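Local atomic coordinates of tartrate dehydrogenase/decarboxylase (PDB entry 3FLK), a protein that oxidises tartrate and oxidatively decarboxylates D-malate with NAD, and converts meso-tartrate to D-glycerate, using one magnesium or manganese ion per subunit. Residues V105-V110 / V131-N136; S267-P272 / L279-H284; P272-P277 / L309-Q314. The protein carries 1 engineered substitution. One frame throughout, in Å; residues are numbered along the deposited sequence.

Overall arrangement
Contacts 1 and 2 belong to the same mixed sheet, and their centres are about 8 Å apart. Strand 105-111 of contact 1 runs beside strand 266-270 of contact 2, and Val-105 O lies 2.8 Å from Leu-270 N. A side-chain link joins them too: Asn-136 ND2 is 2.8 Å from Asn-269 OD1. Together they serve the active site, contact 1 at the oxalate and contact 2 at NADH. Contact 3 lies about 11 Å from contact 2 and about 16 Å from contact 1, centre to centre. It shares Pro-272 with contact 2 and ties the turn of that hairpin to the end of helix 299-313, away from the annotated sites.

Contact 1. Residues V105-V110 / V131-N136; sequences VNIRPV and VVVREN. With OXL (oxalate ion), chain G.
Arg-108 and Arg-134 reach from adjacent antiparallel strands to one oxalate ion and meet it in different ways. Their guanidinium planes are 68° apart. NH1 of Arg-134 sits over one face of the Arg-108 guanidinium. Seen from the other group, NH2 of Arg-108 lies at the edge of Arg-134, 3.1 Å from its NH1. Both nitrogens are donors and do not bond each other; each turns to the oxalate instead. Arg-108 presents its edge: NH1 and NH2 each donate to oxalate O4 at 3.0 Å, and NH2 adds a weak bond to O2. Arg-134 NH1 gives a nearly straight bond of 2.9 Å to oxalate O2. Its CG is anti to the backbone N (chi1 170°) and the chain is extended to NE, which carries the guanidinium alongside Asn-106. The Asn-106 amide runs beside it, with planes 20° apart. ND2 of Asn-106 donates to Asn-136 OD1 at 3.1 Å, from above that carbonyl plane. OD1 of Asn-106 accepts from Arg-108 NE at 3.2 Å. With an alanine at this position, Arg-108 NE and Asn-136 OD1 would probably each lose a partner, and the Arg-108 chain would be freer to turn. On the opposite face of the sheet, Ile-107 CG2 packs on Val-131 CG2 at 3.7 Å, and helix 165-181 covers this side. Second partners steady the polar ends: Ser-252 for Arg-108 NH1, Asn-245 O for Arg-134 NE, and Asn-269 for Asn-136. Arg-98 of the same chain and Lys-192 of the second subunit also donate to the oxalate, and a magnesium ion lies about 4 Å from the nearest atom of the Arg-108 side chain. The gathered positive groups imply an anion site, consistent with binding of the acidic substrate.

Contact 2. Residues S267-P272 / L279-H284; sequences SANLNP and LFEPVH. With NAI (1,4-dihydronicotinamide adenine dinucleotide), chain F.
Ser-267, Asn-269 and Glu-281 meet in a beta hairpin that forms part of the NADH pocket. Ser-267 pairs with Glu-281, and Asn-269 with Leu-279, as antiparallel hydrogen-bonded pairs. Asn-269 N donates to Leu-279 O at 2.7 Å. The side chains of Ser-267, Asn-269 and Glu-281 share one face. Glu-281 sends OE1 to the nicotinamide amide, which donates from N7N at 3.0 Å. Its OE2 faces the other way, with a weak bond of 3.3 Å from Asn-269 ND2 and a salt bridge to Arg-98. The amide and carboxylate planes are 51° apart. A water links Ser-267 OG, Asn-269 ND2 and Glu-281 OE2, and accepts from ND2. Asn-269 OD1 accepts from Asn-136 ND2 and from Arg-98 NE, so Arg-98 probably helps to place both groups. Beyond the strand, N6A of the adenine lies over one face of the His-284 ring, 3.3 Å from His-284 CD2. On the face that carries Ala-268 and Phe-280, Phe-280 CE1 touches Ala-268 CB at 3.6 Å, and Phe-280 CZ meets Leu-270 CD2 at 3.6 Å. Phe-280 is backed by Met-308 and Phe-311 of helix 299-313. In the sheet, strand 72-77 flanks strand 278-282, and strand 105-111 flanks strand 266-270.

Contact 3. Residues P272-P277 / L309-Q314; sequences PERNFP and LEFLGQ
Arg-274, Phe-311 and Gln-314 form a three-layer stack at the protein surface, with the guanidinium in the middle. Arg-274 has the most surface buried by the contact. Its chain runs extended from CG to NE and delivers the guanidinium to the last turn of helix 299-313. There it lies flat on the Phe-311 ring, with centres 3.8 Å apart and planes at 10°. This is a cation-pi contact over the face. Phe-311 CZ lies over the centre of the guanidinium, and NH2 of Arg-274 comes within 3.4 Å of CE1. The Phe-311 CG is anti to the backbone N (chi1 -172°), which swings the ring out from the helix toward the loop. On the opposite face of the guanidinium lies Gln-314. Its amide is stacked almost parallel to it, at 7°, and its CG is 3.4 Å from Arg-274 NH2. Arg-274 is also gripped in its own plane. NH1 and NH2 both donate end-on to one atom, Phe-311 O, at 2.9 and 3.0 Å. NH2 lies in the carbonyl plane, while NH1 stands above it. The same residue therefore offers a ring to one face of the guanidinium and a carbonyl to its edge, and the two together should fix its rotation. The positive charge of Arg-274 is probably favourable at the C-terminal end of the helix. Pro-272 meets the edge of the ring, with CA 4.5 Å from Phe-311 CZ. Further in, Phe-311 touches Ser-278 and Phe-280 of strand 278-282. Gln-314 is the first residue to leave the helix, with positive phi, and its side chain turns toward Arg-274. The arrangement is a cation-pi stack, with a glutamine amide on the guanidinium's other face, that joins a beta-hairpin loop to the C-terminus of the following helix.

Contact 1. Residues V105-V110 / V131-N136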
# COMPACT_ATOMS: atom_id res chain seq x y z
N VAL A 105 -2.34 -18.81 -7.80
CA VAL A 105 -1.02 -18.24 -7.54
C VAL A 105 -0.70 -17.15 -8.56
O VAL A 105 -0.61 -17.42 -9.75
CB VAL A 105 0.11 -19.30 -7.57
CG1 VAL A 105 1.36 -18.73 -6.94
CG2 VAL A 105 -0.29 -20.57 -6.86
N ASN A 106 -0.51 -15.93 -8.07
CA ASN A 106 -0.06 -14.83 -8.91
C ASN A 106 1.38 -14.48 -8.56
O ASN A 106 1.64 -13.84 -7.54
CB ASN A 106 -0.99 -13.61 -8.76
CG ASN A 106 -0.86 -12.62 -9.92
OD1 ASN A 106 0.15 -12.58 -10.61
ND2 ASN A 106 -1.90 -11.83 -10.12
N ILE A 107 2.31 -14.92 -9.41
CA ILE A 107 3.74 -14.74 -9.19
C ILE A 107 4.24 -13.49 -9.91
O ILE A 107 4.10 -13.37 -11.13
CB ILE A 107 4.56 -15.97 -9.69
CG1 ILE A 107 4.17 -17.24 -8.92
CG2 ILE A 107 6.06 -15.72 -9.59
CD1 ILE A 107 4.63 -17.27 -7.46
N ARG A 108 4.84 -12.58 -9.14
CA ARG A 108 5.30 -11.30 -9.68
C ARG A 108 6.70 -10.95 -9.16
O ARG A 108 6.85 -10.41 -8.06
CB ARG A 108 4.28 -10.19 -9.33
CG ARG A 108 2.93 -10.38 -10.01
CD ARG A 108 1.86 -9.40 -9.51
NE ARG A 108 0.69 -9.42 -10.38
CZ ARG A 108 -0.23 -8.45 -10.45
NH1 ARG A 108 -0.12 -7.36 -9.69
NH2 ARG A 108 -1.25 -8.56 -11.28
N PRO A 109 7.75 -11.27 -9.96
CA PRO A 109 9.13 -10.96 -9.55
C PRO A 109 9.47 -9.47 -9.61
O PRO A 109 8.98 -8.75 -10.48
CB PRO A 109 9.98 -11.75 -10.56
CG PRO A 109 9.11 -11.90 -11.75
CD PRO A 109 7.69 -11.97 -11.26
N VAL A 110 10.30 -9.04 -8.67
CA VAL A 110 10.76 -7.66 -8.58
C VAL A 110 12.29 -7.68 -8.61
O VAL A 110 12.92 -8.35 -7.80
CB VAL A 110 10.24 -6.96 -7.30
CG1 VAL A 110 10.78 -5.55 -7.20
CG2 VAL A 110 8.72 -6.96 -7.25
N VAL A 131 10.38 -11.91 -4.87
CA VAL A 131 9.19 -12.36 -5.57
C VAL A 131 7.94 -12.19 -4.70
O VAL A 131 7.92 -12.60 -3.54
CB VAL A 131 9.35 -13.82 -6.11
CG1 VAL A 131 9.67 -14.80 -4.99
CG2 VAL A 131 8.12 -14.26 -6.90
N VAL A 132 6.93 -11.55 -5.27
CA VAL A 132 5.63 -11.43 -4.62
C VAL A 132 4.76 -12.61 -5.03
O VAL A 132 4.57 -12.87 -6.22
CB VAL A 132 4.94 -10.09 -4.96
CG1 VAL A 132 3.52 -10.03 -4.37
CG2 VAL A 132 5.78 -8.92 -4.46
N VAL A 133 4.27 -13.34 -4.03
CA VAL A 133 3.34 -14.44 -4.24
C VAL A 133 1.98 -13.95 -3.75
O VAL A 133 1.75 -13.79 -2.55
CB VAL A 133 3.78 -15.72 -3.46
CG1 VAL A 133 2.80 -16.86 -3.67
CG2 VAL A 133 5.19 -16.15 -3.90
N ARG A 134 1.09 -13.68 -4.71
CA ARG A 134 -0.19 -13.04 -4.42
C ARG A 134 -1.35 -14.01 -4.57
O ARG A 134 -1.49 -14.68 -5.61
CB ARG A 134 -0.36 -11.82 -5.35
CG ARG A 134 -1.75 -11.18 -5.34
CD ARG A 134 -1.93 -10.31 -6.57
NE ARG A 134 -3.25 -9.67 -6.61
CZ ARG A 134 -3.74 -9.04 -7.67
NH1 ARG A 134 -3.03 -8.95 -8.79
NH2 ARG A 134 -4.95 -8.49 -7.61
N GLU A 135 -2.20 -14.09 -3.54
CA GLU A 135 -3.42 -14.88 -3.61
C GLU A 135 -4.34 -14.27 -4.66
O GLU A 135 -4.57 -13.06 -4.66
CB GLU A 135 -4.11 -14.95 -2.24
CG GLU A 135 -5.07 -16.14 -2.08
CD GLU A 135 -6.29 -16.05 -2.98
OE1 GLU A 135 -6.93 -14.97 -3.04
OE2 GLU A 135 -6.61 -17.06 -3.66
N ASN A 136 -4.88 -15.11 -5.54
CA ASN A 136 -5.48 -14.63 -6.78
C ASN A 136 -6.96 -14.98 -7.00
O ASN A 136 -7.51 -14.69 -8.07
CB ASN A 136 -4.63 -15.17 -7.95
CG ASN A 136 -4.58 -14.22 -9.13
OD1 ASN A 136 -4.59 -13.00 -8.98
ND2 ASN A 136 -4.49 -14.79 -10.33
C1 OXL G . -4.70 -5.03 -10.63
C2 OXL G . -3.75 -6.14 -10.71
O1 OXL G . -4.25 -3.87 -10.42
O2 OXL G . -4.18 -7.30 -10.90
O3 OXL G . -5.92 -5.25 -10.76
O4 OXL G . -2.53 -5.90 -10.58

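Contact 2. Residues S267-P272 / L279-H284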
# COMPACT_ATOMS: atom_id res chain seq x y z
N SER A 267 3.90 -10.90 -14.71
CA SER A 267 3.09 -11.70 -13.79
C SER A 267 2.64 -13.02 -14.40
O SER A 267 2.26 -13.09 -15.58
CB SER A 267 1.89 -10.91 -13.27
OG SER A 267 0.83 -10.92 -14.18
N ALA A 268 2.71 -14.07 -13.59
CA ALA A 268 2.25 -15.39 -13.96
C ALA A 268 1.04 -15.75 -13.09
O ALA A 268 1.17 -15.87 -11.87
CB ALA A 268 3.36 -16.41 -13.79
N ASN A 269 -0.12 -15.90 -13.73
CA ASN A 269 -1.34 -16.34 -13.06
C ASN A 269 -1.47 -17.84 -13.24
O ASN A 269 -2.01 -18.32 -14.24
CB ASN A 269 -2.58 -15.62 -13.62
CG ASN A 269 -2.55 -14.12 -13.40
OD1 ASN A 269 -3.32 -13.59 -12.61
ND2 ASN A 269 -1.66 -13.43 -14.12
N LEU A 270 -0.96 -18.58 -12.26
CA LEU A 270 -0.77 -20.02 -12.40
C LEU A 270 -1.87 -20.86 -11.77
O LEU A 270 -2.30 -20.61 -10.64
CB LEU A 270 0.58 -20.44 -11.81
CG LEU A 270 1.88 -19.84 -12.34
CD1 LEU A 270 3.06 -20.48 -11.62
CD2 LEU A 270 2.02 -20.00 -13.85
N ASN A 271 -2.32 -21.85 -12.54
CA ASN A 271 -3.04 -23.00 -12.01
C ASN A 271 -2.02 -24.14 -11.96
O ASN A 271 -1.84 -24.85 -12.95
CB ASN A 271 -4.23 -23.34 -12.91
CG ASN A 271 -4.98 -24.59 -12.46
OD1 ASN A 271 -5.02 -25.59 -13.17
ND2 ASN A 271 -5.56 -24.54 -11.27
N PRO A 272 -1.33 -24.31 -10.81
CA PRO A 272 -0.18 -25.21 -10.69
C PRO A 272 -0.49 -26.68 -10.99
O PRO A 272 0.39 -27.41 -11.46
CB PRO A 272 0.24 -25.06 -9.22
CG PRO A 272 -0.35 -23.76 -8.79
CD PRO A 272 -1.63 -23.64 -9.53
N LEU A 279 -2.36 -18.05 -17.12
CA LEU A 279 -2.40 -16.78 -17.82
C LEU A 279 -1.17 -15.94 -17.52
O LEU A 279 -0.76 -15.80 -16.36
CB LEU A 279 -3.68 -16.01 -17.47
CG LEU A 279 -3.96 -14.68 -18.20
CD1 LEU A 279 -5.45 -14.50 -18.40
CD2 LEU A 279 -3.37 -13.50 -17.44
N PHE A 280 -0.58 -15.37 -18.57
CA PHE A 280 0.65 -14.60 -18.43
C PHE A 280 0.44 -13.20 -19.00
O PHE A 280 -0.02 -13.03 -20.13
CB PHE A 280 1.82 -15.34 -19.09
CG PHE A 280 2.07 -16.71 -18.50
CD1 PHE A 280 3.01 -16.88 -17.49
CD2 PHE A 280 1.33 -17.82 -18.92
CE1 PHE A 280 3.23 -18.14 -16.92
CE2 PHE A 280 1.54 -19.07 -18.36
CZ PHE A 280 2.49 -19.24 -17.37
N GLU A 281 0.77 -12.20 -18.18
CA GLU A 281 0.45 -10.81 -18.45
C GLU A 281 1.42 -9.89 -17.72
O GLU A 281 2.03 -10.29 -16.73
CB GLU A 281 -0.99 -10.50 -18.01
CG GLU A 281 -1.21 -10.61 -16.50
CD GLU A 281 -2.52 -10.03 -16.00
OE1 GLU A 281 -3.09 -9.13 -16.65
OE2 GLU A 281 -2.98 -10.48 -14.93
N PRO A 282 1.57 -8.64 -18.20
CA PRO A 282 2.27 -7.66 -17.38
C PRO A 282 1.49 -7.29 -16.12
O PRO A 282 0.27 -7.47 -16.06
CB PRO A 282 2.38 -6.44 -18.30
CG PRO A 282 1.35 -6.63 -19.35
CD PRO A 282 1.16 -8.10 -19.51
N VAL A 283 2.20 -6.79 -15.11
CA VAL A 283 1.55 -6.22 -13.93
C VAL A 283 0.73 -4.98 -14.32
O VAL A 283 -0.39 -4.80 -13.83
CB VAL A 283 2.58 -5.87 -12.82
CG1 VAL A 283 1.91 -5.11 -11.68
CG2 VAL A 283 3.25 -7.13 -12.28
N HIS A 284 1.27 -4.16 -15.21
CA HIS A 284 0.65 -2.89 -15.60
C HIS A 284 -0.72 -3.03 -16.29
O HIS A 284 -1.06 -4.09 -16.80
CB HIS A 284 1.60 -2.04 -16.46
CG HIS A 284 1.87 -2.61 -17.82
ND1 HIS A 284 0.90 -2.70 -18.80
CD2 HIS A 284 3.01 -3.07 -18.38
CE1 HIS A 284 1.43 -3.22 -19.89
NE2 HIS A 284 2.71 -3.45 -19.66
PA NAI F . -1.77 1.50 -15.46
O1A NAI F . -0.82 0.43 -15.08
O2A NAI F . -2.43 1.22 -16.75
O5B NAI F . -0.98 2.89 -15.57
C5B NAI F . -0.41 3.52 -14.45
C4B NAI F . 0.70 4.47 -14.89
O4B NAI F . 1.83 3.72 -15.30
C3B NAI F . 0.28 5.33 -16.07
O3B NAI F . 0.79 6.63 -15.88
C2B NAI F . 0.94 4.67 -17.26
O2B NAI F . 1.30 5.59 -18.26
C1B NAI F . 2.15 3.97 -16.66
N9A NAI F . 2.46 2.72 -17.36
C8A NAI F . 1.77 1.53 -17.27
N7A NAI F . 2.38 0.63 -18.08
C5A NAI F . 3.43 1.22 -18.68
C6A NAI F . 4.38 0.75 -19.58
N6A NAI F . 4.34 -0.51 -20.01
N1A NAI F . 5.36 1.61 -20.03
C2A NAI F . 5.41 2.91 -19.59
N3A NAI F . 4.47 3.36 -18.68
C4A NAI F . 3.50 2.53 -18.24
O3 NAI F . -2.83 1.64 -14.24
PN NAI F . -4.01 2.73 -14.07
O1N NAI F . -3.68 3.99 -14.77
O2N NAI F . -4.28 2.79 -12.61
O5D NAI F . -5.26 2.02 -14.78
C5D NAI F . -5.53 2.18 -16.15
C4D NAI F . -6.54 1.12 -16.61
O4D NAI F . -5.94 -0.16 -16.60
C3D NAI F . -7.77 1.02 -15.71
O3D NAI F . -8.88 0.81 -16.54
C2D NAI F . -7.51 -0.21 -14.86
O2D NAI F . -8.70 -0.85 -14.46
C1D NAI F . -6.70 -1.07 -15.82
N1N NAI F . -5.80 -2.06 -15.19
C2N NAI F . -5.85 -3.34 -15.67
C3N NAI F . -5.01 -4.32 -15.15
C7N NAI F . -4.90 -5.63 -15.87
O7N NAI F . -5.57 -5.81 -17.10
N7N NAI F . -4.17 -6.61 -15.33
C4N NAI F . -4.12 -3.98 -14.14
C5N NAI F . -4.07 -2.67 -13.66
C6N NAI F . -4.91 -1.71 -14.20
O HOH W 1 -1.34 -10.53 -13.03

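Contact 3. Residues P272-P277 / L309-Q314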
# COMPACT_ATOMS: atom_id res chain seq x y z
N PRO A 272 -1.33 -24.31 -10.81
CA PRO A 272 -0.18 -25.21 -10.69
C PRO A 272 -0.49 -26.68 -10.99
O PRO A 272 0.39 -27.41 -11.46
CB PRO A 272 0.24 -25.06 -9.22
CG PRO A 272 -0.35 -23.76 -8.79
CD PRO A 272 -1.63 -23.64 -9.53
N GLU A 273 -1.73 -27.09 -10.73
CA GLU A 273 -2.17 -28.47 -10.98
C GLU A 273 -2.38 -28.73 -12.47
O GLU A 273 -2.53 -29.88 -12.89
CB GLU A 273 -3.46 -28.77 -10.21
CG GLU A 273 -3.31 -28.76 -8.68
CD GLU A 273 -3.24 -27.35 -8.10
OE1 GLU A 273 -3.79 -26.41 -8.72
OE2 GLU A 273 -2.65 -27.18 -7.01
N ARG A 274 -2.38 -27.65 -13.26
CA ARG A 274 -2.52 -27.71 -14.72
C ARG A 274 -3.84 -28.34 -15.17
O ARG A 274 -3.89 -29.05 -16.18
CB ARG A 274 -1.31 -28.39 -15.37
CG ARG A 274 -0.00 -27.66 -15.11
CD ARG A 274 1.20 -28.51 -15.47
NE ARG A 274 2.44 -27.91 -14.99
CZ ARG A 274 3.22 -27.11 -15.71
NH1 ARG A 274 2.89 -26.79 -16.96
NH2 ARG A 274 4.33 -26.62 -15.18
N ASN A 275 -4.91 -28.07 -14.42
CA ASN A 275 -6.25 -28.49 -14.80
C ASN A 275 -6.85 -27.52 -15.81
O ASN A 275 -7.72 -27.89 -16.61
CB ASN A 275 -7.15 -28.58 -13.56
CG ASN A 275 -6.76 -29.72 -12.64
OD1 ASN A 275 -6.28 -30.76 -13.08
ND2 ASN A 275 -6.98 -29.53 -11.34
N PHE A 276 -6.38 -26.28 -15.75
CA PHE A 276 -6.82 -25.22 -16.65
C PHE A 276 -5.59 -24.48 -17.20
O PHE A 276 -4.51 -24.57 -16.60
CB PHE A 276 -7.72 -24.23 -15.90
CG PHE A 276 -8.94 -24.87 -15.29
CD1 PHE A 276 -10.08 -25.11 -16.06
CD2 PHE A 276 -8.97 -25.20 -13.94
CE1 PHE A 276 -11.21 -25.69 -15.50
CE2 PHE A 276 -10.10 -25.78 -13.37
CZ PHE A 276 -11.23 -26.03 -14.15
N PRO A 277 -5.73 -23.78 -18.34
CA PRO A 277 -4.61 -22.96 -18.82
C PRO A 277 -4.26 -21.84 -17.85
O PRO A 277 -5.15 -21.22 -17.25
CB PRO A 277 -5.13 -22.39 -20.14
CG PRO A 277 -6.61 -22.50 -20.07
CD PRO A 277 -6.89 -23.72 -19.25
N LEU A 309 7.00 -19.65 -21.16
CA LEU A 309 7.79 -20.74 -21.74
C LEU A 309 8.40 -21.62 -20.66
O LEU A 309 8.43 -22.84 -20.79
CB LEU A 309 8.88 -20.19 -22.67
CG LEU A 309 8.45 -19.44 -23.93
CD1 LEU A 309 9.67 -19.11 -24.78
CD2 LEU A 309 7.42 -20.24 -24.75
N GLU A 310 8.88 -20.98 -19.59
CA GLU A 310 9.43 -21.69 -18.44
C GLU A 310 8.38 -22.62 -17.83
O GLU A 310 8.68 -23.77 -17.50
CB GLU A 310 9.94 -20.68 -17.40
CG GLU A 310 10.79 -21.29 -16.28
CD GLU A 310 11.32 -20.25 -15.31
OE1 GLU A 310 10.53 -19.40 -14.85
OE2 GLU A 310 12.53 -20.30 -14.99
N PHE A 311 7.14 -22.13 -17.69
CA PHE A 311 6.04 -22.90 -17.11
C PHE A 311 5.54 -24.03 -18.03
O PHE A 311 5.25 -25.13 -17.56
CB PHE A 311 4.88 -21.99 -16.71
CG PHE A 311 3.79 -22.70 -15.94
CD1 PHE A 311 3.99 -23.08 -14.62
CD2 PHE A 311 2.57 -22.99 -16.55
CE1 PHE A 311 2.99 -23.74 -13.91
CE2 PHE A 311 1.56 -23.64 -15.85
CZ PHE A 311 1.77 -24.02 -14.52
N LEU A 312 5.44 -23.74 -19.33
CA LEU A 312 4.99 -24.73 -20.31
C LEU A 312 6.03 -25.82 -20.56
O LEU A 312 5.67 -26.96 -20.86
CB LEU A 312 4.63 -24.06 -21.64
CG LEU A 312 3.32 -23.28 -21.75
CD1 LEU A 312 3.22 -22.62 -23.11
CD2 LEU A 312 2.10 -24.16 -21.49
N GLY A 313 7.31 -25.47 -20.42
CA GLY A 313 8.41 -26.38 -20.74
C GLY A 313 8.45 -27.64 -19.90
O GLY A 313 8.65 -28.74 -20.43
N GLN A 314 8.24 -27.47 -18.59
CA GLN A 314 8.27 -28.57 -17.62
C GLN A 314 9.60 -29.33 -17.62
O GLN A 314 10.56 -28.90 -16.96
CB GLN A 314 7.07 -29.51 -17.81
CG GLN A 314 5.76 -28.92 -17.30
CD GLN A 314 4.56 -29.83 -17.52
OE1 GLN A 314 3.97 -29.84 -18.60
NE2 GLN A 314 4.19 -30.58 -16.50